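Local coordinates for Serine/threonine-protein kinase Tel1 (Chaetomium thermophilum, PDB 6SKY) that probably phosphorylates serines and threonines followed by glutamine in target proteins, acting as a DNA damage sensor that activates checkpoint signalling, at residues 1559-1562 and 1563-1567; 1940-1943 and 1944-1948; 2232-2236 and 2237-2241; 2265-2269 and 2270-2274; 2722-2726 and 2727-2731. One frame throughout, in Å; residues are numbered along the deposited sequence.

Interaction 1: 1559-1562 and 1563-1567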
# COMPACT_ATOMS: atom_id res chain seq x y z
N SER A 1559 -49.08 -5.26 -33.21
CA SER A 1559 -48.11 -4.70 -32.28
C SER A 1559 -48.73 -3.59 -31.44
O SER A 1559 -48.40 -3.46 -30.26
CB SER A 1559 -46.89 -4.19 -33.02
OG SER A 1559 -47.22 -3.06 -33.80
N ASN A 1560 -49.62 -2.79 -32.02
CA ASN A 1560 -50.34 -1.80 -31.23
C ASN A 1560 -51.21 -2.48 -30.18
O ASN A 1560 -51.28 -2.02 -29.03
CB ASN A 1560 -51.20 -0.92 -32.12
CG ASN A 1560 -50.37 -0.08 -33.07
OD1 ASN A 1560 -49.26 0.32 -32.75
ND2 ASN A 1560 -50.91 0.18 -34.25
N LEU A 1561 -51.84 -3.60 -30.53
CA LEU A 1561 -52.64 -4.32 -29.56
C LEU A 1561 -51.78 -4.91 -28.46
O LEU A 1561 -52.14 -4.84 -27.28
CB LEU A 1561 -53.45 -5.41 -30.26
CG LEU A 1561 -54.35 -6.23 -29.35
CD1 LEU A 1561 -55.28 -5.33 -28.59
CD2 LEU A 1561 -55.12 -7.23 -30.17
N LEU A 1562 -50.65 -5.52 -28.82
CA LEU A 1562 -49.75 -6.07 -27.81
C LEU A 1562 -49.25 -4.98 -26.88
O LEU A 1562 -49.21 -5.17 -25.66
CB LEU A 1562 -48.57 -6.77 -28.48
CG LEU A 1562 -47.50 -7.37 -27.58
CD1 LEU A 1562 -48.02 -8.57 -26.85
CD2 LEU A 1562 -46.27 -7.73 -28.37
N LEU A 1563 -48.87 -3.84 -27.43
CA LEU A 1563 -48.38 -2.74 -26.60
C LEU A 1563 -49.48 -2.21 -25.69
O LEU A 1563 -49.21 -1.87 -24.53
CB LEU A 1563 -47.83 -1.63 -27.49
CG LEU A 1563 -46.71 -0.80 -26.88
CD1 LEU A 1563 -45.49 -1.67 -26.64
CD2 LEU A 1563 -46.39 0.38 -27.79
N GLU A 1564 -50.72 -2.15 -26.18
CA GLU A 1564 -51.82 -1.72 -25.33
C GLU A 1564 -52.07 -2.70 -24.19
O GLU A 1564 -52.27 -2.28 -23.05
CB GLU A 1564 -53.09 -1.55 -26.16
CG GLU A 1564 -53.12 -0.32 -27.05
CD GLU A 1564 -53.27 0.96 -26.26
OE1 GLU A 1564 -53.53 0.90 -25.04
OE2 GLU A 1564 -53.12 2.05 -26.86
N ILE A 1565 -52.06 -3.99 -24.49
CA ILE A 1565 -52.27 -5.00 -23.46
C ILE A 1565 -51.17 -4.93 -22.41
O ILE A 1565 -51.44 -5.01 -21.20
CB ILE A 1565 -52.34 -6.40 -24.09
CG1 ILE A 1565 -53.58 -6.53 -24.96
CG2 ILE A 1565 -52.35 -7.46 -23.02
CD1 ILE A 1565 -53.58 -7.77 -25.78
N LEU A 1566 -49.92 -4.77 -22.84
CA LEU A 1566 -48.82 -4.70 -21.89
C LEU A 1566 -48.90 -3.44 -21.05
O LEU A 1566 -48.77 -3.49 -19.82
CB LEU A 1566 -47.48 -4.78 -22.62
CG LEU A 1566 -47.16 -6.07 -23.37
CD1 LEU A 1566 -45.80 -5.95 -24.00
CD2 LEU A 1566 -47.22 -7.26 -22.45
N LYS A 1567 -49.11 -2.29 -21.68
CA LYS A 1567 -49.23 -1.04 -20.95
C LYS A 1567 -50.39 -1.07 -19.97
O LYS A 1567 -50.30 -0.48 -18.89
CB LYS A 1567 -49.38 0.11 -21.94
CG LYS A 1567 -49.65 1.46 -21.34
CD LYS A 1567 -49.70 2.52 -22.43
CE LYS A 1567 -49.97 3.90 -21.87
NZ LYS A 1567 -49.91 4.95 -22.92
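Leu1561 and Leu1562 each meet a side chain one turn further along helix 1557-1569, Ile1565 and Leu1566 respectively. The polar atoms between them are spoken for by the backbone. The amides of Leu1563, Glu1564 and Leu1566 bond to the carbonyl oxygens of Ser1559, Asn1560 and Leu1562, and Ile1565 N donates to Leu1561 O over 2.9 Å at a nearly straight N-H...O angle of 165°. Ser1559 OG is satisfied outside these turns, by Glu1553 O and Thr1556 OG1 just upstream. With CG1 of Ile1565 beside its own backbone N (chi1 -66°), the longer branch passes over Leu1561 O, and CD1 ends 4.0 Å from Leu1561 CG, the two side chains crossing obliquely. Next to them, Leu1562 CG lies 4.2 Å from Leu1566 CD1. Cutting Ile1565 back to an alanine would probably leave Leu1561 CG and CD1 without their neighbour and open a gap toward Ala1584 and Leu1585. Helix 1578-1588 covers Ile1565, helix 1606-1619 takes Leu1566, and helix 1530-1543 receives Asn1560, Leu1561 and Glu1564. This is a regular alpha-helix with an apolar face, packed among other helices as in an alpha solenoid.

Interaction 2: 1940-1943 and 1944-1948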
# COMPACT_ATOMS: atom_id res chain seq x y z
N SER A 1940 -6.60 -21.09 5.86
CA SER A 1940 -7.67 -21.57 4.99
C SER A 1940 -8.89 -20.67 5.07
O SER A 1940 -9.52 -20.38 4.05
CB SER A 1940 -8.04 -23.00 5.37
OG SER A 1940 -8.78 -23.03 6.57
N THR A 1941 -9.25 -20.23 6.28
CA THR A 1941 -10.43 -19.39 6.44
C THR A 1941 -10.20 -18.01 5.83
O THR A 1941 -11.11 -17.43 5.24
CB THR A 1941 -10.80 -19.30 7.91
OG1 THR A 1941 -11.42 -20.52 8.32
CG2 THR A 1941 -11.74 -18.16 8.17
N VAL A 1942 -8.99 -17.48 5.96
CA VAL A 1942 -8.66 -16.23 5.29
C VAL A 1942 -8.75 -16.40 3.78
O VAL A 1942 -9.19 -15.50 3.06
CB VAL A 1942 -7.27 -15.74 5.72
CG1 VAL A 1942 -6.90 -14.48 4.99
CG2 VAL A 1942 -7.26 -15.50 7.20
N LEU A 1943 -8.34 -17.56 3.27
CA LEU A 1943 -8.46 -17.82 1.84
C LEU A 1943 -9.92 -17.90 1.42
O LEU A 1943 -10.29 -17.40 0.35
CB LEU A 1943 -7.71 -19.10 1.48
CG LEU A 1943 -7.64 -19.48 0.01
CD1 LEU A 1943 -7.25 -18.30 -0.83
CD2 LEU A 1943 -6.66 -20.61 -0.14
N ALA A 1944 -10.76 -18.53 2.24
CA ALA A 1944 -12.19 -18.59 1.95
C ALA A 1944 -12.80 -17.20 1.90
O ALA A 1944 -13.60 -16.90 1.01
CB ALA A 1944 -12.90 -19.45 3.00
N ARG A 1945 -12.43 -16.34 2.84
CA ARG A 1945 -12.94 -14.97 2.81
C ARG A 1945 -12.41 -14.20 1.61
O ARG A 1945 -13.13 -13.35 1.06
CB ARG A 1945 -12.57 -14.25 4.10
CG ARG A 1945 -12.96 -12.80 4.08
CD ARG A 1945 -12.44 -12.06 5.29
NE ARG A 1945 -10.98 -12.02 5.33
CZ ARG A 1945 -10.22 -11.26 4.56
NH1 ARG A 1945 -8.91 -11.28 4.68
NH2 ARG A 1945 -10.78 -10.47 3.65
N LEU A 1946 -11.17 -14.45 1.19
CA LEU A 1946 -10.64 -13.73 0.04
C LEU A 1946 -11.25 -14.21 -1.27
O LEU A 1946 -11.34 -13.44 -2.22
CB LEU A 1946 -9.12 -13.88 -0.02
CG LEU A 1946 -8.31 -13.07 0.98
CD1 LEU A 1946 -6.89 -13.55 0.95
CD2 LEU A 1946 -8.39 -11.61 0.63
N GLU A 1947 -11.64 -15.48 -1.34
CA GLU A 1947 -12.28 -15.97 -2.55
C GLU A 1947 -13.75 -15.59 -2.60
O GLU A 1947 -14.28 -15.36 -3.69
CB GLU A 1947 -12.10 -17.48 -2.67
CG GLU A 1947 -13.02 -18.31 -1.80
CD GLU A 1947 -12.58 -19.76 -1.72
OE1 GLU A 1947 -11.41 -20.04 -2.02
OE2 GLU A 1947 -13.42 -20.60 -1.35
N TYR A 1948 -14.42 -15.52 -1.45
CA TYR A 1948 -15.75 -14.91 -1.40
C TYR A 1948 -15.68 -13.47 -1.89
O TYR A 1948 -16.49 -13.03 -2.70
CB TYR A 1948 -16.31 -14.97 0.02
CG TYR A 1948 -17.54 -14.11 0.22
CD1 TYR A 1948 -18.81 -14.63 0.05
CD2 TYR A 1948 -17.43 -12.78 0.58
CE1 TYR A 1948 -19.92 -13.86 0.22
CE2 TYR A 1948 -18.53 -11.99 0.74
CZ TYR A 1948 -19.78 -12.54 0.57
OH TYR A 1948 -20.89 -11.75 0.74
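Ala1944 begins the turn of helix 1939-1948 that rests on residues 1940-1943: its N bonds to Ser1940 O at 2.9 Å, and its CB sits beside Thr1941 O. Arg1945 follows, with its amide on Thr1941 O. Its chain leaves extended, CG opposite the backbone N (chi1 175°), then bends at chi3 (64°), which brings the guanidinium back alongside Val1942; NH1 comes 3.8 Å from Val1942 CG1, obliquely to the guanidinium plane. Leu1946 takes Val1942 O for its amide and lies side by side with the same valine, CD1 at 4.1 Å from Val1942 CG1. One methyl of Val1942 thus touches both a charged and an apolar neighbour. Glu1947 donates its N to Leu1943 O at 2.9 Å, and its CG also lies near that oxygen, while the carboxylate forms a long, weak ion pair with Arg1959. Tyr1948 turns elsewhere, stacking its ring on Tyr1930. Leu1943 faces helix 1953-1968, where it touches Phe1958 and Gln1962. The ends of Arg1945 are claimed from outside: NH2 by Glu1949, and NH1 by Glu2219 of the second subunit, whose Leu2214 also packs on Val1942. The two carboxylates, one from each subunit, would probably offset the arginine's charge and fix the turn of its guanidinium at this part of the dimer interface.

Interaction 3: 2232-2236 and 2237-2241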
# COMPACT_ATOMS: atom_id res chain seq x y z
N LYS A 2232 5.50 16.51 -27.35
CA LYS A 2232 6.62 16.96 -28.17
C LYS A 2232 6.43 16.57 -29.62
O LYS A 2232 6.33 17.43 -30.50
CB LYS A 2232 7.92 16.38 -27.61
CG LYS A 2232 9.12 16.57 -28.49
CD LYS A 2232 10.28 15.74 -27.98
CE LYS A 2232 11.45 15.78 -28.94
NZ LYS A 2232 12.54 14.85 -28.50
N ASP A 2233 6.37 15.27 -29.90
CA ASP A 2233 6.30 14.77 -31.27
C ASP A 2233 4.95 14.10 -31.48
O ASP A 2233 4.81 12.88 -31.37
CB ASP A 2233 7.46 13.81 -31.57
CG ASP A 2233 7.70 13.61 -33.05
OD1 ASP A 2233 8.46 14.41 -33.65
OD2 ASP A 2233 7.13 12.66 -33.64
N SER A 2234 3.95 14.91 -31.81
CA SER A 2234 2.64 14.43 -32.23
C SER A 2234 1.85 15.63 -32.73
O SER A 2234 2.06 16.76 -32.26
CB SER A 2234 1.88 13.73 -31.10
OG SER A 2234 0.94 12.80 -31.61
N SER A 2235 0.96 15.39 -33.68
CA SER A 2235 0.18 16.44 -34.32
C SER A 2235 -1.26 16.30 -33.84
O SER A 2235 -2.08 15.66 -34.49
CB SER A 2235 0.29 16.35 -35.84
OG SER A 2235 -0.28 17.49 -36.46
N LEU A 2236 -1.56 16.92 -32.70
CA LEU A 2236 -2.87 16.78 -32.08
C LEU A 2236 -3.99 17.40 -32.89
O LEU A 2236 -5.15 17.34 -32.45
CB LEU A 2236 -2.84 17.40 -30.68
CG LEU A 2236 -1.72 16.90 -29.79
CD1 LEU A 2236 -1.82 17.54 -28.43
CD2 LEU A 2236 -1.78 15.40 -29.67
N LYS A 2237 -3.70 18.00 -34.04
CA LYS A 2237 -4.73 18.58 -34.89
C LYS A 2237 -5.25 17.56 -35.89
O LYS A 2237 -6.46 17.33 -35.98
CB LYS A 2237 -4.16 19.81 -35.62
CG LYS A 2237 -3.55 20.84 -34.68
CD LYS A 2237 -2.79 21.91 -35.45
CE LYS A 2237 -2.00 22.80 -34.51
NZ LYS A 2237 -1.15 23.77 -35.24
N LYS A 2238 -4.35 16.92 -36.63
CA LYS A 2238 -4.72 15.89 -37.59
C LYS A 2238 -4.77 14.56 -36.86
O LYS A 2238 -3.84 13.76 -36.88
CB LYS A 2238 -3.74 15.87 -38.75
CG LYS A 2238 -3.67 17.20 -39.48
CD LYS A 2238 -2.63 17.21 -40.58
CE LYS A 2238 -2.54 18.58 -41.22
NZ LYS A 2238 -1.44 18.68 -42.21
N GLN A 2239 -5.90 14.32 -36.19
CA GLN A 2239 -6.02 13.20 -35.27
C GLN A 2239 -7.49 12.85 -35.11
O GLN A 2239 -8.25 13.65 -34.56
CB GLN A 2239 -5.41 13.55 -33.92
CG GLN A 2239 -4.84 12.39 -33.14
CD GLN A 2239 -3.37 12.18 -33.42
OE1 GLN A 2239 -2.75 12.97 -34.11
NE2 GLN A 2239 -2.82 11.12 -32.88
N SER A 2240 -7.90 11.69 -35.60
CA SER A 2240 -9.19 11.16 -35.21
C SER A 2240 -9.13 10.72 -33.76
O SER A 2240 -8.06 10.45 -33.22
CB SER A 2240 -9.60 10.01 -36.12
OG SER A 2240 -8.45 9.32 -36.58
N VAL A 2241 -10.29 10.63 -33.12
CA VAL A 2241 -10.35 10.59 -31.66
C VAL A 2241 -9.58 11.79 -31.15
O VAL A 2241 -8.44 11.64 -30.70
CB VAL A 2241 -9.79 9.28 -31.09
CG1 VAL A 2241 -10.14 9.17 -29.63
CG2 VAL A 2241 -10.34 8.09 -31.83
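Ser2235 O is the point round which residues 2237-2239 fold back, within a loop that carries an inverse gamma turn centred on Lys2238. The turn is closed by a weak hydrogen bond from Gln2239 N to Lys2237 O, 3.1 Å long. Lys2238 N stands 3.4 Å from Ser2235 O, while Lys2237 N approaches the same oxygen at an angle too poor for a bond. Gln2239 swings its side chain back toward the serine: CG lies opposite the backbone N (chi1 -151°) and the chain bends at chi2 (92°), bringing CD to 3.9 Å from Ser2235 O. The amide at its end is probably modelled turned over, and which of its two atoms faces that oxygen is therefore uncertain. The rest of the contact is loose. Ser2235 OG comes 4.1 Å from Lys2238 N, and Lys2237 and Lys2238 send their long chains outward from the turn. Leu2236 packs onto Ala2204, Leu2243 and Leu2248, and in this way fastens the loop to helices 2203-2217 and 2245-2259. Ser2240 adds a hydrogen bond from OG to Ser2201 O, and Val2241 packs against Leu2159 and Leu2166 of helix 2154-2174. The segment is thus a surface connection between helices 2220-2232 and 2245-2259 of the FAT region. Gln2239 CB also approaches the next carbonyl after Ser2235, lying 4.1 Å from Leu2236 O.

Interaction 4: 2265-2269 and 2270-2274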
# COMPACT_ATOMS: atom_id res chain seq x y z
N ASP A 2265 7.66 27.42 -10.16
CA ASP A 2265 7.81 28.56 -11.05
C ASP A 2265 8.00 28.15 -12.50
O ASP A 2265 7.69 28.94 -13.40
CB ASP A 2265 8.99 29.43 -10.59
CG ASP A 2265 9.08 30.73 -11.35
OD1 ASP A 2265 8.02 31.33 -11.62
OD2 ASP A 2265 10.21 31.15 -11.68
N ALA A 2266 8.50 26.94 -12.74
CA ALA A 2266 8.57 26.40 -14.09
C ALA A 2266 7.29 25.69 -14.49
O ALA A 2266 7.00 25.60 -15.68
CB ALA A 2266 9.74 25.43 -14.20
N ILE A 2267 6.53 25.17 -13.53
CA ILE A 2267 5.24 24.57 -13.85
C ILE A 2267 4.31 25.61 -14.44
O ILE A 2267 3.61 25.35 -15.42
CB ILE A 2267 4.63 23.92 -12.60
CG1 ILE A 2267 5.52 22.79 -12.10
CG2 ILE A 2267 3.28 23.36 -12.91
CD1 ILE A 2267 5.04 22.19 -10.83
N GLN A 2268 4.28 26.80 -13.86
CA GLN A 2268 3.41 27.85 -14.38
C GLN A 2268 3.90 28.37 -15.72
O GLN A 2268 3.10 28.80 -16.55
CB GLN A 2268 3.31 28.98 -13.38
CG GLN A 2268 2.44 30.11 -13.84
CD GLN A 2268 2.56 31.32 -12.97
OE1 GLN A 2268 3.05 31.23 -11.84
NE2 GLN A 2268 2.14 32.46 -13.47
N LYS A 2269 5.20 28.35 -15.94
CA LYS A 2269 5.76 28.91 -17.16
C LYS A 2269 5.67 27.95 -18.34
O LYS A 2269 5.52 28.39 -19.48
CB LYS A 2269 7.21 29.30 -16.90
CG LYS A 2269 7.96 29.87 -18.08
CD LYS A 2269 9.44 29.96 -17.74
CE LYS A 2269 10.22 30.67 -18.83
NZ LYS A 2269 11.65 30.85 -18.43
N LYS A 2270 5.74 26.65 -18.08
CA LYS A 2270 5.78 25.65 -19.15
C LYS A 2270 4.45 24.97 -19.41
O LYS A 2270 4.26 24.47 -20.52
CB LYS A 2270 6.81 24.57 -18.82
CG LYS A 2270 8.22 25.07 -18.74
CD LYS A 2270 9.13 24.02 -18.16
CE LYS A 2270 9.16 22.80 -19.03
NZ LYS A 2270 10.10 21.79 -18.49
N TYR A 2271 3.56 24.92 -18.45
CA TYR A 2271 2.38 24.08 -18.64
C TYR A 2271 1.07 24.80 -18.43
O TYR A 2271 0.10 24.49 -19.12
CB TYR A 2271 2.45 22.88 -17.71
CG TYR A 2271 3.66 22.03 -17.93
CD1 TYR A 2271 3.91 21.46 -19.16
CD2 TYR A 2271 4.57 21.82 -16.92
CE1 TYR A 2271 5.01 20.70 -19.38
CE2 TYR A 2271 5.68 21.06 -17.13
CZ TYR A 2271 5.89 20.50 -18.36
OH TYR A 2271 7.00 19.74 -18.57
N LEU A 2272 1.00 25.75 -17.52
CA LEU A 2272 -0.29 26.35 -17.20
C LEU A 2272 -0.59 27.58 -18.05
O LEU A 2272 -1.70 27.72 -18.57
CB LEU A 2272 -0.35 26.70 -15.72
CG LEU A 2272 -0.23 25.49 -14.79
CD1 LEU A 2272 -0.36 25.93 -13.38
CD2 LEU A 2272 -1.27 24.46 -15.10
N GLU A 2273 0.37 28.46 -18.23
CA GLU A 2273 0.14 29.62 -19.07
C GLU A 2273 0.10 29.23 -20.55
O GLU A 2273 -0.71 29.79 -21.30
CB GLU A 2273 1.21 30.68 -18.82
CG GLU A 2273 1.12 31.27 -17.44
CD GLU A 2273 2.27 32.19 -17.13
OE1 GLU A 2273 3.11 32.42 -18.03
OE2 GLU A 2273 2.34 32.70 -15.99
N PRO A 2274 0.94 28.29 -21.01
CA PRO A 2274 0.69 27.72 -22.34
C PRO A 2274 -0.70 27.13 -22.50
O PRO A 2274 -1.26 27.24 -23.58
CB PRO A 2274 1.78 26.66 -22.46
CG PRO A 2274 2.88 27.23 -21.72
CD PRO A 2274 2.28 27.92 -20.54
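Between Ala2266 and Glu2273 the helix widens: Lys2270 N still bonds to Ala2266 O, but Ile2267 O receives Tyr2271 N at 3.1 Å and, weakly, Leu2272 N, and Glu2273 N reaches five residues back to Gln2268 O at 3.2 Å, a pi-type turn. Pro2274, which has no N-H to give, then rests its CD 3.4 Å from Lys2269 O, and the helix kinks there. The extended chains of Gln2268 and Glu2273 meet at an angle, and Gln2268 NE2 donates a hydrogen bond to Glu2273 OE2, modelled too short (2.5 Å) to be exact. It arrives on the anti side and somewhat out of the carboxylate plane, which stands 76° from that of the amide. A leucine at Gln2268 would probably leave the Glu2273 carboxylate without this donor and free to turn. Lys2270, with CG beside its backbone N (chi1 -64°), lays CB and CG along Ala2266 O, and its CB also sits over one face of the Tyr2271 ring. Ile2267 CG2 is 4.5 Å from both Tyr2271 CD2 and Leu2272 CD1. Helix 2245-2259 packs on Ile2267, Tyr2271 and Pro2274, while Phe2295 and Phe2298 of helix 2286-2303 cover Gln2268 and Leu2272, placing the widened turn between its two neighbours in the FAT region.

Interaction 5: 2722-2726 and 2727-2731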
# COMPACT_ATOMS: atom_id res chain seq x y z
N ARG A 2722 -35.17 -4.77 18.19
CA ARG A 2722 -35.30 -5.71 17.10
C ARG A 2722 -36.74 -5.94 16.70
O ARG A 2722 -37.00 -6.45 15.60
CB ARG A 2722 -34.66 -7.04 17.47
CG ARG A 2722 -35.44 -7.81 18.47
CD ARG A 2722 -34.61 -8.94 19.00
NE ARG A 2722 -35.28 -9.63 20.09
CZ ARG A 2722 -35.24 -9.22 21.35
NH1 ARG A 2722 -35.87 -9.91 22.28
NH2 ARG A 2722 -34.59 -8.13 21.68
N TYR A 2723 -37.69 -5.59 17.55
CA TYR A 2723 -39.09 -5.73 17.20
C TYR A 2723 -39.61 -4.60 16.34
O TYR A 2723 -40.61 -4.80 15.66
CB TYR A 2723 -39.93 -5.84 18.46
CG TYR A 2723 -39.71 -7.13 19.19
CD1 TYR A 2723 -39.01 -7.17 20.37
CD2 TYR A 2723 -40.18 -8.32 18.67
CE1 TYR A 2723 -38.81 -8.34 21.03
CE2 TYR A 2723 -39.98 -9.49 19.32
CZ TYR A 2723 -39.30 -9.50 20.50
OH TYR A 2723 -39.09 -10.68 21.16
N PHE A 2724 -38.96 -3.44 16.35
CA PHE A 2724 -39.44 -2.35 15.50
C PHE A 2724 -39.60 -2.82 14.07
O PHE A 2724 -40.53 -2.43 13.37
CB PHE A 2724 -38.48 -1.16 15.55
CG PHE A 2724 -38.87 -0.03 14.66
CD1 PHE A 2724 -39.76 0.93 15.08
CD2 PHE A 2724 -38.35 0.08 13.39
CE1 PHE A 2724 -40.12 1.95 14.27
CE2 PHE A 2724 -38.72 1.10 12.57
CZ PHE A 2724 -39.60 2.03 13.01
N PHE A 2725 -38.70 -3.69 13.62
CA PHE A 2725 -38.72 -4.17 12.25
C PHE A 2725 -39.63 -5.36 12.08
O PHE A 2725 -40.16 -5.56 10.98
CB PHE A 2725 -37.31 -4.51 11.80
CG PHE A 2725 -36.38 -3.36 11.88
CD1 PHE A 2725 -36.34 -2.43 10.87
CD2 PHE A 2725 -35.58 -3.17 12.98
CE1 PHE A 2725 -35.52 -1.36 10.95
CE2 PHE A 2725 -34.75 -2.09 13.05
CZ PHE A 2725 -34.72 -1.19 12.03
N MET A 2726 -39.85 -6.14 13.12
CA MET A 2726 -40.73 -7.29 13.00
C MET A 2726 -42.19 -6.92 13.06
O MET A 2726 -43.04 -7.75 12.72
CB MET A 2726 -40.41 -8.31 14.08
CG MET A 2726 -39.20 -9.14 13.78
SD MET A 2726 -38.66 -10.09 15.21
CE MET A 2726 -37.13 -10.76 14.59
N GLU A 2727 -42.52 -5.71 13.48
CA GLU A 2727 -43.90 -5.30 13.58
C GLU A 2727 -44.26 -4.15 12.65
O GLU A 2727 -45.41 -3.73 12.63
CB GLU A 2727 -44.24 -4.92 15.02
CG GLU A 2727 -43.82 -3.56 15.42
CD GLU A 2727 -44.05 -3.31 16.89
OE1 GLU A 2727 -43.68 -4.17 17.71
OE2 GLU A 2727 -44.61 -2.25 17.23
N TYR A 2728 -43.31 -3.64 11.89
CA TYR A 2728 -43.62 -2.74 10.80
C TYR A 2728 -43.35 -3.34 9.44
O TYR A 2728 -43.88 -2.84 8.44
CB TYR A 2728 -42.84 -1.43 10.93
CG TYR A 2728 -43.39 -0.49 11.96
CD1 TYR A 2728 -44.43 0.38 11.65
CD2 TYR A 2728 -42.90 -0.46 13.24
CE1 TYR A 2728 -44.94 1.23 12.58
CE2 TYR A 2728 -43.41 0.39 14.18
CZ TYR A 2728 -44.43 1.23 13.84
OH TYR A 2728 -44.94 2.08 14.78
N PHE A 2729 -42.55 -4.40 9.37
CA PHE A 2729 -42.23 -5.08 8.12
C PHE A 2729 -42.26 -6.58 8.36
O PHE A 2729 -41.25 -7.18 8.74
CB PHE A 2729 -40.87 -4.64 7.58
CG PHE A 2729 -40.58 -3.18 7.76
CD1 PHE A 2729 -41.13 -2.24 6.92
CD2 PHE A 2729 -39.75 -2.74 8.77
CE1 PHE A 2729 -40.87 -0.91 7.09
CE2 PHE A 2729 -39.49 -1.41 8.94
CZ PHE A 2729 -40.05 -0.50 8.10
N PRO A 2730 -43.42 -7.22 8.17
CA PRO A 2730 -43.49 -8.67 8.39
C PRO A 2730 -43.03 -9.52 7.21
O PRO A 2730 -42.83 -10.73 7.39
CB PRO A 2730 -44.98 -8.90 8.67
CG PRO A 2730 -45.56 -7.54 8.87
CD PRO A 2730 -44.75 -6.63 8.04
N ASP A 2731 -42.86 -8.94 6.04
CA ASP A 2731 -42.35 -9.64 4.87
C ASP A 2731 -40.83 -9.72 4.95
O ASP A 2731 -40.18 -8.69 5.13
CB ASP A 2731 -42.78 -8.90 3.62
CG ASP A 2731 -42.57 -9.69 2.35
OD1 ASP A 2731 -42.20 -10.87 2.43
OD2 ASP A 2731 -42.80 -9.13 1.27
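Phe2724 offers one ring face to Tyr2728, whose CD2 settles 3.8 Å above the Phe2724 ring plane, toward the rim. The two ring planes meet obliquely, at 38°, and the closest ring atoms, Phe2724 CE1 and Tyr2728 CE2, are 3.6 Å apart. With its CG opposite the backbone N (chi1 177°), Phe2724 brings its ring against the tyrosine, and its own carbonyl oxygen lies at the edge of the tyrosine ring, in plane. The second bump is the CE2 corner of Phe2729. It rests in the groove where two phenylalanines meet, 3.8 Å from Phe2725 CD1 and, more loosely, 4.5 Å from Phe2724 CE2. Phe2725 and Phe2729 run side by side in the same direction, and a sequence neighbour covers one face of each: Phe2724 CD2 sits over the centre of the Phe2725 ring, and Tyr2728 CB over that of Phe2729. Glu2727, its CG between its own backbone N and carbonyl carbon (chi1 81°), brings CG near Tyr2723 O, and its OE1 is held by the hydroxyl of Tyr2681. The backbone bonds Glu2727 N to Tyr2723 O and Tyr2728 N to Phe2724 O are weak, while Phe2729 N reaches Phe2725 O from above the carbonyl plane. The cluster gathers round the short, weakly bonded helix 2722-2726 of the kinase domain. Tyr2673 meets Phe2724 edge-to-face and Tyr2742 does the same to Phe2725, helix 2732-2755 packs against Phe2725 and Phe2729, and helix 1884-1898 touches Tyr2723 and Met2726.

In the fold
The five contacts follow one another along the chain, each closing before the next opens, and none touches another. Interaction 1 belongs to helix 1557-1569, and its centre lies about 50 Å from that of interaction 2. Interactions 2, 3 and 4 all fall within the FAT range. Interactions 3 and 4, separated in sequence by helix 2245-2259, are the closest pair, with centres about 21 Å apart and nearest atoms about 9 Å. Interaction 5 lies in the kinase domain, across the chain's centre from both and over 60 Å away between centres; its Phe2724 side chain is about 13 Å from the bound ATP analogue. Together they sample the helical scaffold, including the subunit interface at interaction 2, and the catalytic domain.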